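Local coordinates for protein packaging enzyme P4 (Pseudomonas phage phi13, PDB 4BLP) that probably acts as a hexameric RecA-like NTPase that uses nucleotide hydrolysis to drive RNA into the phage capsid during packaging, at residues 238-243 against 274-279; 66-71 against 125-130; 174-179 against 211-216; 202-207 against 251-256. All blocks are in the same frame, centred on the assembly; numbering follows the deposited sequence.

How the interactions relate
The four contacts lie in one P-loop NTPase-type chain. Interactions 3 and 4 share the central sheet, because strands 210-213 and 252-257 are neighbours in it. Their centres are about 15 Å apart, and Phe215 N lies 2.9 Å from Ala256 O, a probable hydrogen bond. Interaction 1 touches interaction 3 where Leu239 and Leu242 pack on Phe215. Across subunits, Arg216 of one chain bonds Thr240 and Ser276 of another. Interaction 1 touches interaction 2, centres about 11 Å apart, where Leu242 meets Phe68 and Ser241 meets Val127. Interactions 2 and 3 lie on opposite sides of the chain's centre, about 24 Å between centres. Interaction 3 adjoins the probable Walker A loop through Asp213. Glycerol binds at interaction 4.

Interaction 1 of 4, residues 238-243 against 274-279; sequences ALTSLN and AASVAG
Ser276, Asn243 and Val277 bury the most surface here, where helix 233-248 meets the loop leading into strand 279-284. Ser276 takes part mainly through its backbone carbonyl. Its O accepts a hydrogen bond from Thr240 OG1 at 2.8 Å. The hydroxyl lies in the carbonyl plane, on a lone pair, with a C=O...OG1 angle of 112°. The same oxygen has a second, softer partner: Thr240 CA lies 3.3 Å from Ser276 O in a CA-H...O contact. The Ser276 CB sits 3.3 Å from Thr240 OG1.

Asn243 reaches the loop one turn further along the helix. Its CG is anti to the backbone N (chi1 -175°), which carries the amide out toward the loop. Asn243 OD1 accepts from Ala278 N at 2.8 Å. This donor stands above the amide plane, 47° out of it. Asn243 OD1 also lies 3.4 Å from Ala278 CB.

Val277 supplies the apolar part. Its CG1 touches Leu239 CB at 3.8 Å, and both side chains also pack on Leu148.

Two hydroxyls of the contact look across a subunit boundary. Arg216 of a second subunit bonds Thr240 OG1 through NH1 and Ser276 OG through NH2. Ser276 OG is also bonded to Asn272 O.

All the touching residues are buried, and their oxygens have partners. Asn243 OD1 is gripped by two backbone N-H groups, from Ala278 of the loop and Leu148 of strand 147-152, and Ser276 O by Thr240 OG1. The contact thus presents a pair of hydroxyls to an arginine of the next subunit.

Interaction 2 of 4, residues 66-71 against 125-130; sequences ILFAVG and LSVRPV
Strand 65-70, an outermost strand within this chain of a small antiparallel sheet, meets the loop 125-130 through Leu67, Phe68, Leu125 and Val127. The two backbones stay apart, and water joins them. Water 1 donates to Leu67 O at 2.7 Å and to Ser126 O. Water 2 accepts from Ala69 N at 2.9 Å and donates to Leu125 O. The waters take the place of direct backbone bonds between strand and loop.

The Leu125 side chain lies beside the water bridges, and this residue has more surface buried than any other here. Its CD2 methyl does the touching. It rests 3.7 Å from Phe68 CA and as close to Leu67 O, so it presses on the strand backbone itself. The same methyl meets Leu67 CG at 3.9 Å. The two leucine side chains cross at about a right angle.

Val127 makes the second apolar contact. Its CG2 lies 3.5 Å from Phe68 CB, and the two side chains run side by side, pointing the same way. Phe68 CG stands between the backbone N and the carbonyl carbon (chi1 63°). This turns the ring away from the loop, so Val127 meets chiefly the base of the side chain. The edge of the ring faces Ile66 O, in plane.

The loop faces a second subunit, where Arg128 makes a salt bridge to Glu195 of that subunit. On its paired edge the strand is bonded to strand 73-78, Phe68 with Leu75 and Ile66 with Val77. The Phe68 ring packs on Ile245 of helix 233-248 and on Leu197 of helix 193-205.

Interaction 3 of 4, residues 174-179 against 211-216; sequences WGEPGE and VIDSFR
A cis peptide bond joins Asp213 to Ser214, and the backbone of Trp174 bonds both of its polar atoms. Trp174 N donates to Asp213 O at 2.9 Å, and Ser214 N donates to Trp174 O at 3.2 Å. The cis form lets the carbonyl and the N-H reach the same residue. The site lies where strand 210-213 ends, beside strand 170-173, and recalls the end of the Walker B strand in RecA-like proteins.

Trp174 CE3 lies 3.2 Å from Ser214 O. Phe215 CD1 stands at the indole edge, near its plane, and Trp174 NE1 bonds Ala191 O.

Ser214 OG donates to Glu176 OE2 at 2.6 Å, on the anti lone pair of that oxygen. The hydroxyl also accepts from Arg216 N, forming an ST turn. Glu176 bends at chi2 (-75°), which brings its carboxylate across to Ser214 and Arg216. There OE2 lies 3.0 Å from Arg216 CD, while the salt bridge to Arg216 NE is long, at 4.0 Å.

Arg216 NH1 donates to Gly175 O at 2.9 Å, with the oxygen in the guanidinium plane.

Glu176 OE2 and Asp213 OD1 approach to 3.7 Å. This closeness is probably eased by Arg173, salt-bridged to Asp213 OD2, and by Arg216.

Interaction 4 of 4, residues 202-207 against 251-256; sequences LLATAD and VLLVAA. With GOL (glycerol), chain J.
Ala204 and Val251 bring the C-terminal end of helix 193-205 onto the start of strand 252-257, a helix-on-sheet packing in the RecA-like core. The helix ends in a Schellman motif. Asp207, with positive phi, is its C-prime residue; Asp207 N bonds Ala204 O, and Tyr208 N bonds Leu203 O.

The direct contact is mostly apolar. The Ala204 CB methyl is the central point. Ala204 CB lies 3.7 Å from Val251 CB and equally close to Leu253 CD2. Leu253 CG is anti to the carbonyl carbon (chi1 -64°), and from there the chain extends CD2 toward the helix. Val210 of the neighbouring strand also packs on both Ala204 and Leu253.

At the edge, Val251 CG1 lies 3.5 Å from Thr205 OG1. This hydroxyl has its polar partner within the helix, at Leu201 O. Thr205 also packs on Ala86 of helix 79-91.

The polar part comes from a glycerol, probably left from the crystallisation liquor, which bridges the two segments. Leu252 N donates to glycerol O3 at 2.9 Å, in a nearly straight bond with an N-H...O angle of 166°. Arg209 NH1 is a further hydrogen-bonding partner of the molecule. At its other end, glycerol O1 donates to Asp207 OD1 at 2.9 Å.

Interaction 1 of 4, residues 238-243 against 274-279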
loop_
_atom_site.group_PDB
_atom_site.type_symbol
_atom_site.label_atom_id
_atom_site.label_comp_id
_atom_site.label_asym_id
_atom_site.label_seq_id
_atom_site.Cartn_x
_atom_site.Cartn_y
_atom_site.Cartn_z
ATOM N N ALA D 238 8.470 18.510 6.780
ATOM C CA ALA D 238 7.843 19.587 5.948
ATOM C C ALA D 238 7.933 20.908 6.678
ATOM O O ALA D 238 8.212 21.935 6.072
ATOM C CB ALA D 238 6.366 19.273 5.639
ATOM N N LEU D 239 7.650 20.893 7.987
ATOM C CA LEU D 239 7.731 22.162 8.752
ATOM C C LEU D 239 9.176 22.689 8.771
ATOM O O LEU D 239 9.386 23.892 8.638
ATOM C CB LEU D 239 7.253 21.913 10.189
ATOM C CG LEU D 239 5.727 21.686 10.324
ATOM C CD1 LEU D 239 5.381 21.310 11.765
ATOM C CD2 LEU D 239 4.905 22.958 9.890
ATOM N N THR D 240 10.169 21.805 8.870
ATOM C CA THR D 240 11.588 22.279 8.833
ATOM C C THR D 240 11.912 22.811 7.453
ATOM O O THR D 240 12.631 23.795 7.337
ATOM C CB THR D 240 12.551 21.149 9.252
ATOM O OG1 THR D 240 12.216 20.816 10.611
ATOM C CG2 THR D 240 14.030 21.575 9.166
ATOM N N SER D 241 11.418 22.153 6.405
ATOM C CA SER D 241 11.658 22.657 5.024
ATOM C C SER D 241 11.073 24.053 4.841
ATOM O O SER D 241 11.775 24.958 4.351
ATOM C CB SER D 241 11.072 21.691 3.989
ATOM O OG SER D 241 11.785 20.466 4.044
ATOM N N LEU D 242 9.803 24.246 5.264
ATOM C CA LEU D 242 9.179 25.565 5.140
ATOM C C LEU D 242 9.888 26.566 6.021
ATOM O O LEU D 242 10.182 27.689 5.585
ATOM C CB LEU D 242 7.691 25.458 5.536
ATOM C CG LEU D 242 6.868 24.610 4.571
ATOM C CD1 LEU D 242 5.436 24.410 5.122
ATOM C CD2 LEU D 242 6.792 25.315 3.153
ATOM N N ASN D 243 10.240 26.145 7.239
ATOM C CA ASN D 243 11.006 27.031 8.122
ATOM C C ASN D 243 12.303 27.560 7.462
ATOM O O ASN D 243 12.610 28.757 7.508
ATOM C CB ASN D 243 11.412 26.251 9.395
ATOM C CG ASN D 243 12.101 27.167 10.370
ATOM O OD1 ASN D 243 11.432 27.883 11.128
ATOM N ND2 ASN D 243 13.454 27.153 10.380
ATOM N N ALA D 274 8.202 21.787 18.004
ATOM C CA ALA D 274 9.140 22.821 18.473
ATOM C C ALA D 274 10.562 22.577 17.934
ATOM O O ALA D 274 11.256 23.523 17.601
ATOM C CB ALA D 274 9.174 22.849 19.997
ATOM N N ALA D 275 10.964 21.291 17.804
ATOM C CA ALA D 275 12.281 20.908 17.330
ATOM C C ALA D 275 12.416 21.103 15.827
ATOM O O ALA D 275 13.533 21.022 15.314
ATOM C CB ALA D 275 12.546 19.443 17.676
ATOM N N SER D 276 11.301 21.430 15.136
ATOM C CA SER D 276 11.307 21.567 13.688
ATOM C C SER D 276 11.315 23.000 13.180
ATOM O O SER D 276 11.536 23.199 11.977
ATOM C CB SER D 276 10.089 20.852 13.101
ATOM O OG SER D 276 10.010 19.508 13.581
ATOM N N VAL D 277 11.002 23.995 14.039
ATOM C CA VAL D 277 10.789 25.357 13.527
ATOM C C VAL D 277 11.476 26.424 14.382
ATOM O O VAL D 277 11.941 26.131 15.481
ATOM C CB VAL D 277 9.254 25.644 13.457
ATOM C CG1 VAL D 277 8.529 24.699 12.452
ATOM C CG2 VAL D 277 8.611 25.505 14.860
ATOM N N ALA D 278 11.428 27.689 13.915
ATOM C CA ALA D 278 12.040 28.817 14.625
ATOM C C ALA D 278 11.286 29.175 15.901
ATOM O O ALA D 278 11.891 29.684 16.828
ATOM C CB ALA D 278 12.102 30.044 13.721
ATOM N N GLY D 279 9.972 28.941 15.932
ATOM C CA GLY D 279 9.219 29.262 17.139
ATOM C C GLY D 279 7.903 28.543 17.225
ATOM O O GLY D 279 7.332 28.168 16.204
#

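Interaction 2 of 4, residues 66-71 against 125-130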
loop_
_atom_site.group_PDB
_atom_site.type_symbol
_atom_site.label_atom_id
_atom_site.label_comp_id
_atom_site.label_asym_id
_atom_site.label_seq_id
_atom_site.Cartn_x
_atom_site.Cartn_y
_atom_site.Cartn_z
ATOM N N ILE D 66 15.165 27.638 -5.901
ATOM C CA ILE D 66 15.487 26.740 -4.789
ATOM C C ILE D 66 14.486 25.588 -4.854
ATOM O O ILE D 66 13.294 25.815 -4.664
ATOM C CB ILE D 66 15.465 27.398 -3.397
ATOM C CG1 ILE D 66 16.417 28.619 -3.326
ATOM C CG2 ILE D 66 15.834 26.342 -2.298
ATOM C CD1 ILE D 66 16.127 29.508 -2.088
ATOM N N LEU D 67 14.977 24.375 -5.059
ATOM C CA LEU D 67 14.128 23.184 -5.060
ATOM C C LEU D 67 14.028 22.641 -3.634
ATOM O O LEU D 67 15.046 22.521 -2.941
ATOM C CB LEU D 67 14.765 22.107 -5.969
ATOM C CG LEU D 67 14.050 20.745 -6.035
ATOM C CD1 LEU D 67 12.683 20.881 -6.792
ATOM C CD2 LEU D 67 14.957 19.710 -6.749
ATOM N N PHE D 68 12.817 22.310 -3.188
ATOM C CA PHE D 68 12.603 21.694 -1.880
ATOM C C PHE D 68 11.382 20.790 -1.981
ATOM O O PHE D 68 10.833 20.597 -3.076
ATOM C CB PHE D 68 12.462 22.761 -0.772
ATOM C CG PHE D 68 11.277 23.712 -0.878
ATOM C CD1 PHE D 68 11.279 24.759 -1.804
ATOM C CD2 PHE D 68 10.205 23.612 0.005
ATOM C CE1 PHE D 68 10.210 25.680 -1.854
ATOM C CE2 PHE D 68 9.156 24.536 -0.036
ATOM C CZ PHE D 68 9.145 25.539 -0.989
ATOM N N ALA D 69 10.965 20.204 -0.853
ATOM C CA ALA D 69 9.819 19.314 -0.915
ATOM C C ALA D 69 9.028 19.367 0.351
ATOM O O ALA D 69 9.602 19.571 1.426
ATOM C CB ALA D 69 10.311 17.863 -1.151
ATOM N N VAL D 70 7.719 19.116 0.241
ATOM C CA VAL D 70 6.872 18.907 1.437
ATOM C C VAL D 70 6.201 17.544 1.182
ATOM O O VAL D 70 5.462 17.392 0.197
ATOM C CB VAL D 70 5.898 20.073 1.743
ATOM C CG1 VAL D 70 6.647 21.352 2.162
ATOM C CG2 VAL D 70 4.932 20.343 0.631
ATOM N N GLY D 71 6.535 16.534 1.992
ATOM C CA GLY D 71 6.089 15.169 1.697
ATOM C C GLY D 71 6.653 14.775 0.333
ATOM O O GLY D 71 7.827 15.060 0.026
ATOM N N LEU D 125 15.536 15.233 0.599
ATOM C CA LEU D 125 15.795 16.654 0.413
ATOM C C LEU D 125 15.157 17.510 1.489
ATOM O O LEU D 125 13.932 17.544 1.649
ATOM C CB LEU D 125 15.266 17.090 -0.955
ATOM C CG LEU D 125 15.474 18.585 -1.341
ATOM C CD1 LEU D 125 16.960 18.967 -1.429
ATOM C CD2 LEU D 125 14.785 18.863 -2.692
ATOM N N SER D 126 16.026 18.225 2.215
ATOM C CA SER D 126 15.587 19.231 3.176
ATOM C C SER D 126 16.005 20.582 2.590
ATOM O O SER D 126 16.307 20.686 1.372
ATOM C CB SER D 126 16.185 18.931 4.564
ATOM O OG SER D 126 15.710 19.871 5.518
ATOM N N VAL D 127 16.109 21.628 3.438
ATOM C CA VAL D 127 16.543 22.953 2.985
ATOM C C VAL D 127 17.704 23.362 3.880
ATOM O O VAL D 127 17.647 23.112 5.097
ATOM C CB VAL D 127 15.377 23.980 3.057
ATOM C CG1 VAL D 127 15.858 25.390 2.722
ATOM C CG2 VAL D 127 14.209 23.564 2.124
ATOM N N ARG D 128 18.773 23.898 3.290
ATOM C CA ARG D 128 19.984 24.284 4.061
ATOM C C ARG D 128 19.617 25.183 5.238
ATOM O O ARG D 128 18.967 26.207 5.023
ATOM C CB ARG D 128 20.969 25.042 3.155
ATOM C CG ARG D 128 21.688 24.151 2.186
ATOM C CD ARG D 128 22.561 24.912 1.192
ATOM N NE ARG D 128 23.022 23.980 0.153
ATOM C CZ ARG D 128 22.339 23.678 -0.954
ATOM N NH1 ARG D 128 21.186 24.284 -1.223
ATOM N NH2 ARG D 128 22.802 22.767 -1.795
ATOM N N PRO D 129 19.959 24.789 6.479
ATOM C CA PRO D 129 19.657 25.668 7.628
ATOM C C PRO D 129 20.525 26.930 7.563
ATOM O O PRO D 129 21.741 26.839 7.343
ATOM C CB PRO D 129 20.034 24.820 8.859
ATOM C CG PRO D 129 20.305 23.444 8.357
ATOM C CD PRO D 129 20.605 23.523 6.892
ATOM N N VAL D 130 19.920 28.098 7.790
ATOM C CA VAL D 130 20.680 29.380 7.817
ATOM C C VAL D 130 20.092 30.269 8.928
ATOM O O VAL D 130 18.923 30.125 9.276
ATOM C CB VAL D 130 20.683 30.146 6.449
ATOM C CG1 VAL D 130 21.278 29.306 5.306
ATOM C CG2 VAL D 130 19.293 30.633 6.067
HETATM O O HOH W 1 16.560 22.593 -0.699
HETATM O O HOH W 2 12.754 20.107 1.409
#

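Interaction 3 of 4, residues 174-179 against 211-216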
loop_
_atom_site.group_PDB
_atom_site.type_symbol
_atom_site.label_atom_id
_atom_site.label_comp_id
_atom_site.label_asym_id
_atom_site.label_seq_id
_atom_site.Cartn_x
_atom_site.Cartn_y
_atom_site.Cartn_z
ATOM N N TRP D 174 -6.697 29.785 4.393
ATOM C CA TRP D 174 -6.493 28.581 3.586
ATOM C C TRP D 174 -7.085 27.355 4.239
ATOM O O TRP D 174 -6.756 27.050 5.404
ATOM C CB TRP D 174 -4.970 28.360 3.387
ATOM C CG TRP D 174 -4.631 27.185 2.490
ATOM C CD1 TRP D 174 -5.262 26.823 1.327
ATOM C CD2 TRP D 174 -3.582 26.218 2.700
ATOM N NE1 TRP D 174 -4.694 25.667 0.821
ATOM C CE2 TRP D 174 -3.664 25.274 1.646
ATOM C CE3 TRP D 174 -2.603 26.030 3.710
ATOM C CZ2 TRP D 174 -2.756 24.201 1.520
ATOM C CZ3 TRP D 174 -1.698 24.973 3.586
ATOM C CH2 TRP D 174 -1.787 24.062 2.512
ATOM N N GLY D 175 -7.924 26.648 3.488
ATOM C CA GLY D 175 -8.489 25.363 3.903
ATOM C C GLY D 175 -9.411 25.415 5.108
ATOM O O GLY D 175 -9.612 24.408 5.790
ATOM N N GLU D 176 -10.002 26.580 5.354
ATOM C CA GLU D 176 -10.920 26.811 6.464
ATOM C C GLU D 176 -12.298 27.217 5.921
ATOM O O GLU D 176 -12.349 27.818 4.861
ATOM C CB GLU D 176 -10.384 27.959 7.348
ATOM C CG GLU D 176 -9.093 27.606 8.068
ATOM C CD GLU D 176 -9.268 26.672 9.247
ATOM O OE1 GLU D 176 -10.424 26.422 9.653
ATOM O OE2 GLU D 176 -8.241 26.147 9.733
ATOM N N PRO D 177 -13.412 26.943 6.631
ATOM C CA PRO D 177 -14.742 27.350 6.098
ATOM C C PRO D 177 -14.904 28.874 6.147
ATOM O O PRO D 177 -14.457 29.494 7.108
ATOM C CB PRO D 177 -15.735 26.690 7.085
ATOM C CG PRO D 177 -14.930 26.497 8.358
ATOM C CD PRO D 177 -13.540 26.183 7.896
ATOM N N GLY D 178 -15.557 29.433 5.141
ATOM C CA GLY D 178 -15.858 30.862 5.064
ATOM C C GLY D 178 -16.574 31.344 6.313
ATOM O O GLY D 178 -17.432 30.641 6.867
ATOM N N GLU D 179 -16.195 32.527 6.790
ATOM C CA GLU D 179 -16.712 33.084 8.048
ATOM C C GLU D 179 -16.802 34.613 7.903
ATOM O O GLU D 179 -16.268 35.131 6.924
ATOM C CB GLU D 179 -15.709 32.689 9.169
ATOM C CG GLU D 179 -16.382 32.613 10.524
ATOM C CD GLU D 179 -15.596 31.927 11.621
ATOM O OE1 GLU D 179 -14.369 31.724 11.460
ATOM O OE2 GLU D 179 -16.231 31.552 12.633
ATOM N N VAL D 211 -0.113 36.213 9.082
ATOM C CA VAL D 211 -0.513 34.997 9.810
ATOM C C VAL D 211 -1.258 34.125 8.828
ATOM O O VAL D 211 -2.043 34.646 8.039
ATOM C CB VAL D 211 -1.401 35.399 11.023
ATOM C CG1 VAL D 211 -2.228 34.210 11.531
ATOM C CG2 VAL D 211 -0.549 36.057 12.128
ATOM N N ILE D 212 -1.044 32.816 8.889
ATOM C CA ILE D 212 -1.748 31.868 8.020
ATOM C C ILE D 212 -2.733 31.064 8.845
ATOM O O ILE D 212 -2.339 30.331 9.753
ATOM C CB ILE D 212 -0.783 30.940 7.249
ATOM C CG1 ILE D 212 0.185 31.819 6.391
ATOM C CG2 ILE D 212 -1.569 29.976 6.349
ATOM C CD1 ILE D 212 1.605 31.357 6.479
ATOM N N ASP D 213 -4.020 31.198 8.483
ATOM C CA ASP D 213 -5.119 30.481 9.097
ATOM C C ASP D 213 -5.735 29.597 8.019
ATOM O O ASP D 213 -6.598 30.069 7.287
ATOM C CB ASP D 213 -6.145 31.469 9.680
ATOM C CG ASP D 213 -7.295 30.790 10.378
ATOM O OD1 ASP D 213 -7.169 29.583 10.692
ATOM O OD2 ASP D 213 -8.359 31.432 10.526
ATOM N N SER D 214 -5.239 28.360 7.835
ATOM C CA SER D 214 -4.267 27.688 8.720
ATOM C C SER D 214 -3.470 26.652 7.933
ATOM O O SER D 214 -3.607 26.566 6.701
ATOM C CB SER D 214 -5.048 26.957 9.828
ATOM O OG SER D 214 -5.738 25.839 9.276
ATOM N N PHE D 215 -2.697 25.813 8.646
ATOM C CA PHE D 215 -1.958 24.731 8.000
ATOM C C PHE D 215 -2.723 23.403 8.101
ATOM O O PHE D 215 -2.128 22.338 7.915
ATOM C CB PHE D 215 -0.535 24.621 8.622
ATOM C CG PHE D 215 0.529 25.510 8.027
ATOM C CD1 PHE D 215 0.204 26.493 7.100
ATOM C CD2 PHE D 215 1.877 25.343 8.366
ATOM C CE1 PHE D 215 1.200 27.325 6.548
ATOM C CE2 PHE D 215 2.879 26.152 7.782
ATOM C CZ PHE D 215 2.537 27.148 6.886
ATOM N N ARG D 216 -4.043 23.448 8.337
ATOM C CA ARG D 216 -4.787 22.183 8.428
ATOM C C ARG D 216 -4.606 21.294 7.149
ATOM O O ARG D 216 -4.487 20.081 7.294
ATOM C CB ARG D 216 -6.248 22.401 8.804
ATOM C CG ARG D 216 -7.156 22.946 7.766
ATOM C CD ARG D 216 -8.423 23.420 8.495
ATOM N NE ARG D 216 -9.226 22.348 9.087
ATOM C CZ ARG D 216 -10.395 21.945 8.602
ATOM N NH1 ARG D 216 -10.902 22.514 7.514
ATOM N NH2 ARG D 216 -11.082 20.999 9.219
#

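Interaction 4 of 4, residues 202-207 against 251-256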
loop_
_atom_site.group_PDB
_atom_site.type_symbol
_atom_site.label_atom_id
_atom_site.label_comp_id
_atom_site.label_asym_id
_atom_site.label_seq_id
_atom_site.Cartn_x
_atom_site.Cartn_y
_atom_site.Cartn_z
ATOM N N LEU D 202 5.379 36.757 -0.342
ATOM C CA LEU D 202 5.281 38.122 -0.898
ATOM C C LEU D 202 4.928 39.146 0.183
ATOM O O LEU D 202 5.589 40.196 0.289
ATOM C CB LEU D 202 4.248 38.156 -2.040
ATOM C CG LEU D 202 4.756 37.564 -3.362
ATOM C CD1 LEU D 202 3.531 37.173 -4.283
ATOM C CD2 LEU D 202 5.647 38.565 -4.071
ATOM N N LEU D 203 3.919 38.854 0.988
ATOM C CA LEU D 203 3.501 39.744 2.068
ATOM C C LEU D 203 4.611 39.928 3.106
ATOM O O LEU D 203 4.890 41.043 3.490
ATOM C CB LEU D 203 2.256 39.179 2.748
ATOM C CG LEU D 203 0.968 39.343 1.929
ATOM C CD1 LEU D 203 -0.077 38.421 2.461
ATOM C CD2 LEU D 203 0.473 40.845 1.916
ATOM N N ALA D 204 5.270 38.843 3.528
ATOM C CA ALA D 204 6.344 38.955 4.529
ATOM C C ALA D 204 7.536 39.742 3.964
ATOM O O ALA D 204 8.124 40.587 4.665
ATOM C CB ALA D 204 6.771 37.557 4.978
ATOM N N THR D 205 7.875 39.513 2.681
ATOM C CA THR D 205 8.985 40.234 2.029
ATOM C C THR D 205 8.639 41.731 1.956
ATOM O O THR D 205 9.551 42.588 2.082
ATOM C CB THR D 205 9.282 39.616 0.644
ATOM O OG1 THR D 205 9.697 38.250 0.855
ATOM C CG2 THR D 205 10.410 40.342 -0.123
ATOM N N ALA D 206 7.321 42.034 1.769
ATOM C CA ALA D 206 6.789 43.419 1.721
ATOM C C ALA D 206 6.574 44.015 3.112
ATOM O O ALA D 206 5.914 45.060 3.245
ATOM C CB ALA D 206 5.491 43.445 0.930
ATOM N N ASP D 207 7.132 43.362 4.140
ATOM C CA ASP D 207 7.174 43.802 5.545
ATOM C C ASP D 207 5.810 43.788 6.259
ATOM O O ASP D 207 5.600 44.559 7.203
ATOM C CB ASP D 207 7.814 45.217 5.686
ATOM C CG ASP D 207 8.407 45.486 7.066
ATOM O OD1 ASP D 207 8.787 44.504 7.761
ATOM O OD2 ASP D 207 8.438 46.666 7.476
ATOM N N VAL D 251 12.611 36.070 6.064
ATOM C CA VAL D 251 11.255 36.442 6.460
ATOM C C VAL D 251 10.789 35.589 7.619
ATOM O O VAL D 251 11.360 34.524 7.891
ATOM C CB VAL D 251 10.243 36.346 5.272
ATOM C CG1 VAL D 251 10.630 37.311 4.143
ATOM C CG2 VAL D 251 10.083 34.894 4.754
ATOM N N LEU D 252 9.706 36.041 8.266
ATOM C CA LEU D 252 9.058 35.264 9.316
ATOM C C LEU D 252 7.601 35.060 8.937
ATOM O O LEU D 252 6.896 36.048 8.660
ATOM C CB LEU D 252 9.165 35.957 10.694
ATOM C CG LEU D 252 8.368 35.273 11.816
ATOM C CD1 LEU D 252 8.994 33.918 12.179
ATOM C CD2 LEU D 252 8.394 36.147 13.089
ATOM N N LEU D 253 7.156 33.806 8.894
ATOM C CA LEU D 253 5.753 33.469 8.676
ATOM C C LEU D 253 5.209 32.919 9.977
ATOM O O LEU D 253 5.943 32.253 10.710
ATOM C CB LEU D 253 5.535 32.412 7.550
ATOM C CG LEU D 253 5.958 32.844 6.147
ATOM C CD1 LEU D 253 5.598 31.772 5.109
ATOM C CD2 LEU D 253 5.381 34.192 5.781
ATOM N N VAL D 254 3.934 33.195 10.259
ATOM C CA VAL D 254 3.255 32.700 11.459
ATOM C C VAL D 254 2.119 31.822 10.965
ATOM O O VAL D 254 1.402 32.245 10.055
ATOM C CB VAL D 254 2.754 33.831 12.378
ATOM C CG1 VAL D 254 2.044 33.239 13.611
ATOM C CG2 VAL D 254 3.930 34.733 12.802
ATOM N N ALA D 255 1.974 30.600 11.483
ATOM C CA ALA D 255 0.870 29.762 10.995
ATOM C C ALA D 255 0.194 29.010 12.118
ATOM O O ALA D 255 0.894 28.488 12.979
ATOM C CB ALA D 255 1.403 28.768 9.976
ATOM N N ALA D 256 -1.152 28.913 12.077
ATOM C CA ALA D 256 -1.912 28.085 13.025
ATOM C C ALA D 256 -1.860 26.631 12.564
ATOM O O ALA D 256 -1.992 26.348 11.363
ATOM C CB ALA D 256 -3.370 28.556 13.108
HETATM C C1 GOL J . 7.208 41.737 9.058
HETATM O O1 GOL J . 7.693 42.795 9.872
HETATM C C2 GOL J . 8.296 40.702 8.899
HETATM O O2 GOL J . 8.608 40.162 10.189
HETATM C C3 GOL J . 7.911 39.582 7.959
HETATM O O3 GOL J . 9.060 38.798 7.625
#